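Local atomic coordinates of angiotensin-converting enzyme (PDB entry 6S1Y), a protein that probably cleaves peptides as a zinc-dependent metalloprotease of the angiotensin-converting enzyme family from the malaria mosquito Anopheles gambiae. Residues L93-L98 with K104-A109; A100-E105 with A182-F187; I142-R147 with W257-D262; A223-K228 with Q420-G425. All coordinates share one frame; numbering follows the deposited sequence.

Interaction 1 of 4, residues L93-L98 with K104-A109; sequences LGYAAL and KELLGA
One methyl of Leu106 sits squarely over the ring of Tyr95. Leu106 CD2 lies 3.5 Å from the centroid of the Tyr95 ring and 12° off its normal, a CH-pi contact made over the middle of the face; its nearest ring atom is Tyr95 CD2. The same methyl also meets Leu98, with Leu98 CD1 3.9 Å from Leu106 CD2, and therefore touches both a ring and a methyl from the loop. Leu106 projects from helix 100-119 with CG anti to its backbone nitrogen (chi1 171°), which carries its isobutyl group across to the loop, where it crosses both partners at about a right angle. Tyr95 and Leu98 instead place CG anti to the carbonyl carbon. They stand at the start of a 3-10 turn and just after it, and both CB atoms point toward the helix. The polar end of the tyrosine is held separately: Tyr95 OH hydrogen-bonds to Asp491 and Asn178, while Tyr174 of helix 168-184 touches both Tyr95 and Leu106. The arrangement is a loop-to-helix hydrophobic contact, in which the connection from helix 81-90 folds back on helix 100-119 within the largely helical fold of this peptidase family.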
loop_
_atom_site.group_PDB
_atom_site.type_symbol
_atom_site.label_atom_id
_atom_site.label_comp_id
_atom_site.label_asym_id
_atom_site.label_seq_id
_atom_site.Cartn_x
_atom_site.Cartn_y
_atom_site.Cartn_z
ATOM N N LEU A 93 4.931 20.471 -11.855
ATOM C CA LEU A 93 5.174 19.705 -13.071
ATOM C C LEU A 93 5.615 18.274 -12.800
ATOM O O LEU A 93 5.231 17.362 -13.542
ATOM C CB LEU A 93 6.246 20.391 -13.923
ATOM C CG LEU A 93 5.940 21.777 -14.489
ATOM C CD1 LEU A 93 7.138 22.270 -15.273
ATOM C CD2 LEU A 93 4.719 21.728 -15.365
ATOM N N GLY A 94 6.441 18.066 -11.767
ATOM C CA GLY A 94 7.035 16.756 -11.567
ATOM C C GLY A 94 7.859 16.358 -12.774
ATOM O O GLY A 94 8.656 17.144 -13.311
ATOM N N TYR A 95 7.651 15.122 -13.228
ATOM C CA TYR A 95 8.432 14.600 -14.343
ATOM C C TYR A 95 8.239 15.432 -15.604
ATOM O O TYR A 95 9.142 15.507 -16.450
ATOM C CB TYR A 95 8.052 13.146 -14.625
ATOM C CG TYR A 95 8.523 12.151 -13.576
ATOM C CD1 TYR A 95 9.368 12.542 -12.547
ATOM C CD2 TYR A 95 8.115 10.821 -13.624
ATOM C CE1 TYR A 95 9.788 11.651 -11.602
ATOM C CE2 TYR A 95 8.537 9.908 -12.676
ATOM C CZ TYR A 95 9.378 10.328 -11.668
ATOM O OH TYR A 95 9.812 9.430 -10.705
ATOM N N ALA A 96 7.073 16.057 -15.754
ATOM C CA ALA A 96 6.816 16.851 -16.947
ATOM C C ALA A 96 7.785 18.017 -17.077
ATOM O O ALA A 96 7.834 18.627 -18.138
ATOM C CB ALA A 96 5.369 17.361 -16.948
ATOM N N ALA A 97 8.570 18.328 -16.042
ATOM C CA ALA A 97 9.564 19.386 -16.169
ATOM C C ALA A 97 10.688 19.031 -17.128
ATOM O O ALA A 97 11.451 19.921 -17.509
ATOM C CB ALA A 97 10.160 19.732 -14.805
ATOM N N LEU A 98 10.810 17.783 -17.535
ATOM C CA LEU A 98 11.957 17.408 -18.350
ATOM C C LEU A 98 11.705 17.708 -19.827
ATOM O O LEU A 98 10.565 17.666 -20.292
ATOM C CB LEU A 98 12.264 15.922 -18.193
ATOM C CG LEU A 98 12.711 15.402 -16.829
ATOM C CD1 LEU A 98 12.434 13.900 -16.769
ATOM C CD2 LEU A 98 14.187 15.683 -16.559
ATOM N N LYS A 104 10.317 10.905 -22.108
ATOM C CA LYS A 104 9.981 9.596 -22.646
ATOM C C LYS A 104 11.049 8.569 -22.305
ATOM O O LYS A 104 10.758 7.367 -22.238
ATOM C CB LYS A 104 9.767 9.684 -24.156
ATOM C CG LYS A 104 8.716 10.711 -24.547
ATOM C CD LYS A 104 8.262 10.518 -25.990
ATOM C CE LYS A 104 8.160 11.839 -26.750
ATOM N NZ LYS A 104 8.447 11.613 -28.197
ATOM N N GLU A 105 12.284 9.011 -22.088
ATOM C CA GLU A 105 13.326 8.068 -21.695
ATOM C C GLU A 105 13.072 7.570 -20.272
ATOM O O GLU A 105 13.265 6.389 -19.970
ATOM C CB GLU A 105 14.698 8.730 -21.818
ATOM C CG GLU A 105 15.863 7.754 -21.836
ATOM C CD GLU A 105 17.225 8.437 -21.908
ATOM O OE1 GLU A 105 17.344 9.638 -21.547
ATOM O OE2 GLU A 105 18.184 7.751 -22.317
ATOM N N LEU A 106 12.586 8.451 -19.400
ATOM C CA LEU A 106 12.271 8.070 -18.034
ATOM C C LEU A 106 11.083 7.114 -17.983
ATOM O O LEU A 106 11.164 6.043 -17.368
ATOM C CB LEU A 106 12.003 9.330 -17.213
ATOM C CG LEU A 106 11.444 9.145 -15.814
ATOM C CD1 LEU A 106 12.340 8.251 -14.964
ATOM C CD2 LEU A 106 11.264 10.496 -15.163
ATOM N N LEU A 107 9.967 7.470 -18.628
ATOM C CA LEU A 107 8.817 6.570 -18.610
ATOM C C LEU A 107 9.182 5.220 -19.210
ATOM O O LEU A 107 8.717 4.182 -18.740
ATOM C CB LEU A 107 7.627 7.187 -19.349
ATOM C CG LEU A 107 6.875 8.319 -18.632
ATOM C CD1 LEU A 107 5.544 8.561 -19.345
ATOM C CD2 LEU A 107 6.623 8.045 -17.155
ATOM N N GLY A 108 10.035 5.205 -20.234
ATOM C CA GLY A 108 10.445 3.947 -20.836
ATOM C C GLY A 108 11.317 3.114 -19.924
ATOM O O GLY A 108 11.271 1.881 -19.975
ATOM N N ALA A 109 12.120 3.757 -19.082
ATOM C CA ALA A 109 12.900 3.011 -18.102
ATOM C C ALA A 109 11.980 2.347 -17.083
ATOM O O ALA A 109 12.111 1.154 -16.799
ATOM C CB ALA A 109 13.910 3.930 -17.418
#

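Interaction 2 of 4, residues A100-E105 with A182-F187; sequences ADQFKE and ALRNNF
Two neighbouring helices of this mostly helical fold meet here at their ends: the first turns of helix 100-119 and the C-terminal end of helix 168-184, which closes in a Schellman motif. Gln102 and Arg184 approach each other across the gap, from backbones that stay well apart, with the CA atoms of Gln102 and Arg184 12.1 Å from each other. The nearest approach is Gln102 OE1 to Arg184 NH1, at 3.2 Å. Gln102 reaches over with an extended chain (chi2 -175°), whereas Arg184 bends at chi3 (142°), and the two side chains cross at about a right angle. Their flat ends are almost perpendicular as well, amide and guanidinium planes standing 88° apart. Behind Arg184, the chain leaves the helix through Asn186, the C-prime residue with positive phi; Phe187 N bonds to Ala182 O at 2.8 Å and Asn186 N to Leu183 O at 2.9 Å. Ala182 O also accepts from Asn185 N. Arg184 rests on Leu98 and Pro99 of the loop that leads into helix 100-119, and Gln102 touches Leu177 farther back on helix 168-184. A neutral amide oxygen placed close to a guanidinium group at the protein surface is consistent with a modest attraction, probably weakened by solvent, rather than the pull of a full ion pair.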
loop_
_atom_site.group_PDB
_atom_site.type_symbol
_atom_site.label_atom_id
_atom_site.label_comp_id
_atom_site.label_asym_id
_atom_site.label_seq_id
_atom_site.Cartn_x
_atom_site.Cartn_y
_atom_site.Cartn_z
ATOM N N ALA A 100 11.186 16.748 -23.551
ATOM C CA ALA A 100 10.351 15.610 -23.910
ATOM C C ALA A 100 11.173 14.358 -24.181
ATOM O O ALA A 100 10.707 13.252 -23.899
ATOM C CB ALA A 100 9.492 15.950 -25.129
ATOM N N ASP A 101 12.378 14.495 -24.735
ATOM C CA ASP A 101 13.178 13.303 -24.999
ATOM C C ASP A 101 13.514 12.589 -23.696
ATOM O O ASP A 101 13.401 11.361 -23.603
ATOM C CB ASP A 101 14.455 13.661 -25.759
ATOM C CG ASP A 101 15.266 14.706 -25.046
ATOM O OD1 ASP A 101 14.635 15.617 -24.469
ATOM O OD2 ASP A 101 16.514 14.612 -25.044
ATOM N N GLN A 102 13.922 13.349 -22.674
ATOM C CA GLN A 102 14.270 12.756 -21.387
ATOM C C GLN A 102 13.027 12.272 -20.646
ATOM O O GLN A 102 13.093 11.281 -19.910
ATOM C CB GLN A 102 15.048 13.763 -20.536
ATOM C CG GLN A 102 16.480 14.050 -21.008
ATOM C CD GLN A 102 17.234 14.975 -20.037
ATOM O OE1 GLN A 102 16.950 16.168 -19.958
ATOM N NE2 GLN A 102 18.178 14.412 -19.280
ATOM N N PHE A 103 11.896 12.958 -20.823
ATOM C CA PHE A 103 10.630 12.481 -20.270
ATOM C C PHE A 103 10.302 11.085 -20.792
ATOM O O PHE A 103 10.053 10.156 -20.015
ATOM C CB PHE A 103 9.522 13.476 -20.617
ATOM C CG PHE A 103 8.156 13.099 -20.093
ATOM C CD1 PHE A 103 7.736 13.528 -18.851
ATOM C CD2 PHE A 103 7.289 12.342 -20.862
ATOM C CE1 PHE A 103 6.487 13.195 -18.360
ATOM C CE2 PHE A 103 6.015 12.007 -20.382
ATOM C CZ PHE A 103 5.616 12.436 -19.129
ATOM N N LYS A 104 10.317 10.905 -22.108
ATOM C CA LYS A 104 9.981 9.596 -22.646
ATOM C C LYS A 104 11.049 8.569 -22.305
ATOM O O LYS A 104 10.758 7.367 -22.238
ATOM C CB LYS A 104 9.767 9.684 -24.156
ATOM C CG LYS A 104 8.716 10.711 -24.547
ATOM C CD LYS A 104 8.262 10.518 -25.990
ATOM C CE LYS A 104 8.160 11.839 -26.750
ATOM N NZ LYS A 104 8.447 11.613 -28.197
ATOM N N GLU A 105 12.284 9.011 -22.088
ATOM C CA GLU A 105 13.326 8.068 -21.695
ATOM C C GLU A 105 13.072 7.570 -20.272
ATOM O O GLU A 105 13.265 6.389 -19.970
ATOM C CB GLU A 105 14.698 8.730 -21.818
ATOM C CG GLU A 105 15.863 7.754 -21.836
ATOM C CD GLU A 105 17.225 8.437 -21.908
ATOM O OE1 GLU A 105 17.344 9.638 -21.547
ATOM O OE2 GLU A 105 18.184 7.751 -22.317
ATOM N N ALA A 182 13.797 16.343 -10.393
ATOM C CA ALA A 182 13.729 17.019 -9.104
ATOM C C ALA A 182 14.523 18.320 -9.126
ATOM O O ALA A 182 14.067 19.344 -8.595
ATOM C CB ALA A 182 14.254 16.094 -8.005
ATOM N N LEU A 183 15.722 18.285 -9.715
ATOM C CA LEU A 183 16.540 19.491 -9.845
ATOM C C LEU A 183 15.828 20.558 -10.681
ATOM O O LEU A 183 15.776 21.730 -10.292
ATOM C CB LEU A 183 17.890 19.134 -10.471
ATOM C CG LEU A 183 18.774 18.201 -9.640
ATOM C CD1 LEU A 183 20.111 17.960 -10.305
ATOM C CD2 LEU A 183 18.982 18.790 -8.268
ATOM N N ARG A 184 15.251 20.160 -11.822
ATOM C CA ARG A 184 14.506 21.096 -12.649
ATOM C C ARG A 184 13.272 21.654 -11.947
ATOM O O ARG A 184 12.696 22.634 -12.433
ATOM C CB ARG A 184 14.091 20.428 -13.966
ATOM C CG ARG A 184 15.238 20.154 -14.910
ATOM C CD ARG A 184 14.763 19.618 -16.247
ATOM N NE ARG A 184 15.566 20.164 -17.347
ATOM C CZ ARG A 184 16.581 19.533 -17.930
ATOM N NH1 ARG A 184 16.951 18.304 -17.538
ATOM N NH2 ARG A 184 17.233 20.133 -18.917
ATOM N N ASN A 185 12.843 21.064 -10.830
ATOM C CA ASN A 185 11.744 21.602 -10.034
ATOM C C ASN A 185 12.230 22.306 -8.772
ATOM O O ASN A 185 11.415 22.668 -7.927
ATOM C CB ASN A 185 10.771 20.490 -9.645
ATOM C CG ASN A 185 9.630 20.328 -10.633
ATOM O OD1 ASN A 185 8.562 20.928 -10.466
ATOM N ND2 ASN A 185 9.835 19.492 -11.650
ATOM N N ASN A 186 13.540 22.480 -8.617
ATOM C CA ASN A 186 14.127 23.173 -7.466
ATOM C C ASN A 186 14.066 22.348 -6.180
ATOM O O ASN A 186 14.030 22.907 -5.085
ATOM C CB ASN A 186 13.475 24.544 -7.240
ATOM C CG ASN A 186 13.746 25.514 -8.386
ATOM O OD1 ASN A 186 14.700 25.339 -9.149
ATOM N ND2 ASN A 186 12.901 26.540 -8.511
ATOM N N PHE A 187 14.077 21.020 -6.296
ATOM C CA PHE A 187 14.254 20.127 -5.157
ATOM C C PHE A 187 15.655 19.521 -5.196
ATOM O O PHE A 187 16.223 19.299 -6.271
ATOM C CB PHE A 187 13.230 18.985 -5.161
ATOM C CG PHE A 187 11.809 19.431 -4.974
ATOM C CD1 PHE A 187 11.329 19.743 -3.716
ATOM C CD2 PHE A 187 10.948 19.507 -6.051
ATOM C CE1 PHE A 187 10.014 20.149 -3.530
ATOM C CE2 PHE A 187 9.618 19.912 -5.876
ATOM C CZ PHE A 187 9.154 20.235 -4.613
#

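Interaction 3 of 4, residues I142-R147 with W257-D262; sequences IFANHR and WDNIAD
Asn259 packs its amide directly against the methyl group of Ala144, and this is the tight part of the contact. Asn259 ND2 and Asn259 CG both come to 3.3 Å from Ala144 CB, and the CA atoms of Ala144 and Asn259 are 5.1 Å apart, close enough for the backbones themselves to approach. The small alanine allows this. Asn259 CG stands anti to the carbonyl carbon, which lays the amide alongside Ala144, and Asn259 ND2 is satisfied by a hydrogen bond to Gly250 O. The elements joined are the C-terminal end of helix 135-145 and a short 3-10 turn in the long loop between strand 244-245 and helix 276-281. Just past the end of the helix, Arg147 curls back, bent at chi2 (-68°), and brings its guanidinium to the last-turn carbonyl of Ala144. Arg147 NH1 donates to Ala144 O at 2.7 Å, approaching from above the carbonyl plane, 49° out of it, while the bond from Arg147 NH2 to Ala144 O is weak. Arg147 NH2 also crosses to Asn259 O at 3.0 Å, again weakly, its N-H...O angle being only 123°. One group thus links carbonyls from both segments. In contrast to buried Ala144, Arg147 is partly exposed, and its side of the contact is looser: the crossing bond is weak and the apolar approach longer, with Ile260 CG2 3.9 Å from Arg147 NH1. Buried Ile260 backs one face of the guanidinium, and Phe263 adds a cation-pi contact.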
loop_
_atom_site.group_PDB
_atom_site.type_symbol
_atom_site.label_atom_id
_atom_site.label_comp_id
_atom_site.label_asym_id
_atom_site.label_seq_id
_atom_site.Cartn_x
_atom_site.Cartn_y
_atom_site.Cartn_z
ATOM N N ILE A 142 1.366 -20.519 -3.324
ATOM C CA ILE A 142 2.410 -21.398 -2.811
ATOM C C ILE A 142 2.994 -20.830 -1.526
ATOM O O ILE A 142 3.091 -21.522 -0.504
ATOM C CB ILE A 142 3.493 -21.603 -3.887
ATOM C CG1 ILE A 142 2.870 -22.331 -5.088
ATOM C CG2 ILE A 142 4.691 -22.373 -3.338
ATOM C CD1 ILE A 142 3.715 -22.276 -6.328
ATOM N N PHE A 143 3.413 -19.560 -1.556
ATOM C CA PHE A 143 3.964 -18.964 -0.344
ATOM C C PHE A 143 2.915 -18.910 0.764
ATOM O O PHE A 143 3.221 -19.173 1.932
ATOM C CB PHE A 143 4.544 -17.583 -0.658
ATOM C CG PHE A 143 5.985 -17.645 -1.111
ATOM C CD1 PHE A 143 6.306 -17.823 -2.448
ATOM C CD2 PHE A 143 7.008 -17.583 -0.183
ATOM C CE1 PHE A 143 7.627 -17.917 -2.860
ATOM C CE2 PHE A 143 8.334 -17.684 -0.576
ATOM C CZ PHE A 143 8.642 -17.860 -1.934
ATOM N N ALA A 144 1.657 -18.643 0.415
ATOM C CA ALA A 144 0.643 -18.508 1.461
ATOM C C ALA A 144 0.401 -19.839 2.181
ATOM O O ALA A 144 0.311 -19.871 3.418
ATOM C CB ALA A 144 -0.654 -17.954 0.879
ATOM N N ASN A 145 0.376 -20.948 1.450
ATOM C CA ASN A 145 -0.156 -22.190 1.982
ATOM C C ASN A 145 0.823 -23.353 2.070
ATOM O O ASN A 145 0.510 -24.322 2.764
ATOM C CB ASN A 145 -1.348 -22.672 1.128
ATOM C CG ASN A 145 -2.428 -21.613 0.976
ATOM O OD1 ASN A 145 -2.836 -21.300 -0.131
ATOM N ND2 ASN A 145 -2.894 -21.067 2.086
ATOM N N HIS A 146 1.961 -23.319 1.374
ATOM C CA HIS A 146 2.875 -24.450 1.374
ATOM C C HIS A 146 3.930 -24.282 2.458
ATOM O O HIS A 146 4.583 -23.239 2.533
ATOM C CB HIS A 146 3.595 -24.607 0.035
ATOM C CG HIS A 146 2.709 -25.012 -1.097
ATOM N ND1 HIS A 146 3.174 -25.744 -2.169
ATOM C CD2 HIS A 146 1.403 -24.760 -1.350
ATOM C CE1 HIS A 146 2.186 -25.942 -3.022
ATOM N NE2 HIS A 146 1.100 -25.361 -2.548
ATOM N N ARG A 147 4.120 -25.322 3.266
ATOM C CA ARG A 147 5.088 -25.276 4.350
ATOM C C ARG A 147 6.290 -26.174 4.077
ATOM O O ARG A 147 6.685 -26.959 4.942
ATOM C CB ARG A 147 4.428 -25.702 5.658
ATOM C CG ARG A 147 3.085 -25.045 5.916
ATOM C CD ARG A 147 3.208 -23.550 6.187
ATOM N NE ARG A 147 1.875 -23.003 6.420
ATOM C CZ ARG A 147 1.366 -21.916 5.837
ATOM N NH1 ARG A 147 2.090 -21.189 5.004
ATOM N NH2 ARG A 147 0.117 -21.540 6.120
ATOM N N TRP A 257 2.558 -11.113 7.522
ATOM C CA TRP A 257 2.713 -12.520 7.843
ATOM C C TRP A 257 1.379 -13.194 8.138
ATOM O O TRP A 257 1.353 -14.245 8.778
ATOM C CB TRP A 257 3.669 -12.690 9.032
ATOM C CG TRP A 257 4.961 -11.919 8.935
ATOM C CD1 TRP A 257 5.535 -11.396 7.812
ATOM C CD2 TRP A 257 5.837 -11.587 10.019
ATOM N NE1 TRP A 257 6.711 -10.751 8.140
ATOM C CE2 TRP A 257 6.910 -10.856 9.488
ATOM C CE3 TRP A 257 5.804 -11.826 11.403
ATOM C CZ2 TRP A 257 7.951 -10.367 10.290
ATOM C CZ3 TRP A 257 6.832 -11.326 12.195
ATOM C CH2 TRP A 257 7.887 -10.616 11.634
ATOM N N ASP A 258 0.272 -12.613 7.665
ATOM C CA ASP A 258 -1.055 -13.160 7.890
ATOM C C ASP A 258 -1.171 -14.617 7.474
ATOM O O ASP A 258 -1.889 -15.383 8.119
ATOM C CB ASP A 258 -2.098 -12.308 7.146
ATOM C CG ASP A 258 -1.786 -12.150 5.650
ATOM O OD1 ASP A 258 -0.676 -11.664 5.299
ATOM O OD2 ASP A 258 -2.656 -12.501 4.825
ATOM N N ASN A 259 -0.457 -15.032 6.421
ATOM C CA ASN A 259 -0.586 -16.404 5.924
ATOM C C ASN A 259 0.033 -17.455 6.837
ATOM O O ASN A 259 -0.262 -18.643 6.669
ATOM C CB ASN A 259 0.040 -16.541 4.531
ATOM C CG ASN A 259 -0.796 -15.892 3.453
ATOM O OD1 ASN A 259 -2.022 -16.024 3.445
ATOM N ND2 ASN A 259 -0.143 -15.161 2.546
ATOM N N ILE A 260 0.878 -17.074 7.796
ATOM C CA ILE A 260 1.340 -18.042 8.780
ATOM C C ILE A 260 0.705 -17.804 10.150
ATOM O O ILE A 260 1.194 -18.330 11.161
ATOM C CB ILE A 260 2.872 -18.083 8.866
ATOM C CG1 ILE A 260 3.494 -16.718 9.144
ATOM C CG2 ILE A 260 3.458 -18.640 7.560
ATOM C CD1 ILE A 260 3.426 -16.284 10.602
ATOM N N ALA A 261 -0.393 -17.046 10.213
ATOM C CA ALA A 261 -1.004 -16.753 11.510
ATOM C C ALA A 261 -1.500 -18.023 12.195
ATOM O O ALA A 261 -1.200 -18.266 13.367
ATOM C CB ALA A 261 -2.147 -15.753 11.360
ATOM N N ASP A 262 -2.274 -18.853 11.484
ATOM C CA ASP A 262 -2.801 -20.057 12.114
ATOM C C ASP A 262 -1.689 -21.048 12.408
ATOM O O ASP A 262 -1.681 -21.673 13.470
ATOM C CB ASP A 262 -3.869 -20.715 11.231
ATOM C CG ASP A 262 -5.163 -19.916 11.189
ATOM O OD1 ASP A 262 -5.286 -18.913 11.939
ATOM O OD2 ASP A 262 -6.057 -20.276 10.398
#

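Interaction 4 of 4, residues A223-K228 with Q420-G425; sequences AYVRYK and QFYRAG
This is a buried helix-to-helix contact, carried by Tyr422 against Tyr224 and Val225, between helix 203-233 and helix 414-429. The two helices are held well apart at this point, with the CA atoms of Val225 and Tyr422 10.0 Å from each other, and the long side chain of Tyr422 spans the gap. Its CG lies anti to the backbone nitrogen (chi1 180°), directing the ring toward the opposite helix, where it meets Tyr224 and Val225 at once. The ring carbons touch at Tyr224 CD2 and Tyr422 CE1, 3.6 Å apart. With centroids 5.7 Å from each other and planes at 76°, the aromatic pair is oblique, and the two side chains cross at about a right angle. Farther along the ring, the phenolic end reaches the valine: Tyr422 OH is 3.4 Å from Val225 CG2, the methyl that stands beside the backbone nitrogen of Val225. Within the helical fold of this peptidase, the contact brings together parts of the chain almost two hundred residues apart. Helix 577-590 packs on Tyr224 through Leu583, Glu586 and Asn587, while Pro266 from a loop touches Tyr422. The hydroxyl of Tyr422 is not left to the apolar methyl alone, since it also hydrogen-bonds to Thr264 OG1. That bond holds the far end of the side chain at the loop between strand 244-245 and helix 276-281.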
loop_
_atom_site.group_PDB
_atom_site.type_symbol
_atom_site.label_atom_id
_atom_site.label_comp_id
_atom_site.label_asym_id
_atom_site.label_seq_id
_atom_site.Cartn_x
_atom_site.Cartn_y
_atom_site.Cartn_z
ATOM N N ALA A 223 9.812 -11.880 17.950
ATOM C CA ALA A 223 10.442 -12.921 18.766
ATOM C C ALA A 223 9.525 -14.124 18.941
ATOM O O ALA A 223 9.981 -15.268 18.957
ATOM C CB ALA A 223 10.831 -12.345 20.119
ATOM N N TYR A 224 8.223 -13.892 19.084
ATOM C CA TYR A 224 7.295 -15.013 19.221
ATOM C C TYR A 224 7.194 -15.801 17.921
ATOM O O TYR A 224 7.278 -17.031 17.920
ATOM C CB TYR A 224 5.925 -14.508 19.659
ATOM C CG TYR A 224 4.969 -15.639 19.995
ATOM C CD1 TYR A 224 5.005 -16.236 21.240
ATOM C CD2 TYR A 224 4.083 -16.140 19.047
ATOM C CE1 TYR A 224 4.172 -17.289 21.556
ATOM C CE2 TYR A 224 3.209 -17.194 19.361
ATOM C CZ TYR A 224 3.263 -17.765 20.614
ATOM O OH TYR A 224 2.436 -18.799 20.940
ATOM N N VAL A 225 7.049 -15.108 16.796
ATOM C CA VAL A 225 6.966 -15.795 15.505
ATOM C C VAL A 225 8.208 -16.642 15.281
ATOM O O VAL A 225 8.121 -17.816 14.894
ATOM C CB VAL A 225 6.767 -14.776 14.363
ATOM C CG1 VAL A 225 6.848 -15.442 12.993
ATOM C CG2 VAL A 225 5.428 -14.072 14.523
ATOM N N ARG A 226 9.386 -16.073 15.519
ATOM C CA ARG A 226 10.617 -16.828 15.332
ATOM C C ARG A 226 10.649 -18.065 16.222
ATOM O O ARG A 226 11.049 -19.149 15.780
ATOM C CB ARG A 226 11.818 -15.928 15.597
ATOM C CG ARG A 226 13.186 -16.632 15.630
ATOM C CD ARG A 226 14.336 -15.636 15.738
ATOM N NE ARG A 226 14.350 -14.913 17.001
ATOM C CZ ARG A 226 15.190 -13.909 17.275
ATOM N NH1 ARG A 226 16.067 -13.533 16.372
ATOM N NH2 ARG A 226 15.139 -13.286 18.454
ATOM N N TYR A 227 10.224 -17.931 17.478
ATOM C CA TYR A 227 10.187 -19.087 18.360
ATOM C C TYR A 227 9.285 -20.183 17.798
ATOM O O TYR A 227 9.658 -21.364 17.794
ATOM C CB TYR A 227 9.731 -18.644 19.749
ATOM C CG TYR A 227 9.460 -19.790 20.683
ATOM C CD1 TYR A 227 8.200 -20.399 20.740
ATOM C CD2 TYR A 227 10.446 -20.255 21.519
ATOM C CE1 TYR A 227 7.960 -21.462 21.598
ATOM C CE2 TYR A 227 10.225 -21.292 22.381
ATOM C CZ TYR A 227 8.996 -21.895 22.418
ATOM O OH TYR A 227 8.834 -22.928 23.277
ATOM N N LYS A 228 8.082 -19.815 17.311
ATOM C CA LYS A 228 7.146 -20.825 16.806
ATOM C C LYS A 228 7.632 -21.428 15.491
ATOM O O LYS A 228 7.474 -22.629 15.259
ATOM C CB LYS A 228 5.749 -20.230 16.616
ATOM C CG LYS A 228 5.101 -19.730 17.876
ATOM C CD LYS A 228 4.760 -20.860 18.871
ATOM C CE LYS A 228 3.290 -21.254 18.792
ATOM N NZ LYS A 228 3.001 -22.345 19.745
ATOM N N GLN A 420 -7.002 -13.701 18.176
ATOM C CA GLN A 420 -7.473 -12.570 17.385
ATOM C C GLN A 420 -6.452 -11.443 17.366
ATOM O O GLN A 420 -6.075 -10.953 16.293
ATOM C CB GLN A 420 -8.810 -12.082 17.957
ATOM C CG GLN A 420 -9.377 -10.833 17.288
ATOM C CD GLN A 420 -10.504 -10.192 18.092
ATOM O OE1 GLN A 420 -11.044 -10.782 19.041
ATOM N NE2 GLN A 420 -10.860 -8.970 17.719
ATOM N N PHE A 421 -5.990 -11.012 18.544
ATOM C CA PHE A 421 -4.966 -9.968 18.610
ATOM C C PHE A 421 -3.709 -10.382 17.845
ATOM O O PHE A 421 -3.053 -9.560 17.188
ATOM C CB PHE A 421 -4.591 -9.673 20.072
ATOM C CG PHE A 421 -5.738 -9.227 20.945
ATOM C CD1 PHE A 421 -6.876 -8.628 20.410
ATOM C CD2 PHE A 421 -5.677 -9.417 22.317
ATOM C CE1 PHE A 421 -7.952 -8.232 21.247
ATOM C CE2 PHE A 421 -6.732 -9.021 23.163
ATOM C CZ PHE A 421 -7.864 -8.423 22.628
ATOM N N TYR A 422 -3.332 -11.654 17.962
ATOM C CA TYR A 422 -2.143 -12.154 17.286
ATOM C C TYR A 422 -2.290 -12.034 15.781
ATOM O O TYR A 422 -1.432 -11.455 15.107
ATOM C CB TYR A 422 -1.905 -13.603 17.686
ATOM C CG TYR A 422 -0.712 -14.222 17.047
ATOM C CD1 TYR A 422 0.588 -13.862 17.457
ATOM C CD2 TYR A 422 -0.848 -15.165 16.026
ATOM C CE1 TYR A 422 1.707 -14.430 16.869
ATOM C CE2 TYR A 422 0.269 -15.756 15.444
ATOM C CZ TYR A 422 1.544 -15.375 15.867
ATOM O OH TYR A 422 2.658 -15.929 15.301
ATOM N N ARG A 423 -3.373 -12.576 15.234
ATOM C CA ARG A 423 -3.610 -12.439 13.808
ATOM C C ARG A 423 -3.494 -10.982 13.379
ATOM O O ARG A 423 -2.820 -10.670 12.388
ATOM C CB ARG A 423 -4.990 -12.993 13.436
ATOM C CG ARG A 423 -5.344 -12.719 11.955
ATOM C CD ARG A 423 -6.590 -13.453 11.486
ATOM N NE ARG A 423 -6.297 -14.864 11.257
ATOM C CZ ARG A 423 -5.755 -15.342 10.138
ATOM N NH1 ARG A 423 -5.470 -14.530 9.130
ATOM N NH2 ARG A 423 -5.512 -16.641 10.029
ATOM N N ALA A 424 -4.146 -10.066 14.115
ATOM C CA ALA A 424 -4.054 -8.662 13.721
ATOM C C ALA A 424 -2.593 -8.187 13.714
ATOM O O ALA A 424 -2.167 -7.488 12.791
ATOM C CB ALA A 424 -4.911 -7.783 14.640
ATOM N N GLY A 425 -1.814 -8.559 14.735
ATOM C CA GLY A 425 -0.423 -8.130 14.785
ATOM C C GLY A 425 0.390 -8.606 13.596
ATOM O O GLY A 425 1.168 -7.837 13.009
#

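Overall arrangement
The four contacts form two pairs on opposite sides of the chain's centre. Interactions 1 and 2 have centres about 6 Å apart and share Lys104 and Glu105 on helix 100-119; Asn185 of interaction 2 also makes a weak bond to Gly94 O of interaction 1. Interactions 3 and 4, centres about 13 Å apart, are joined by a salt bridge, Asp262 OD1 to Arg423 NH2 at 3.0 Å. Between interactions 1 and 3 the nearest atoms are about 24 Å apart. The peptide-like ligand lies in the zinc-containing pocket, about 12 Å from the side chain of Tyr95 and about 11 Å from that of Asn259.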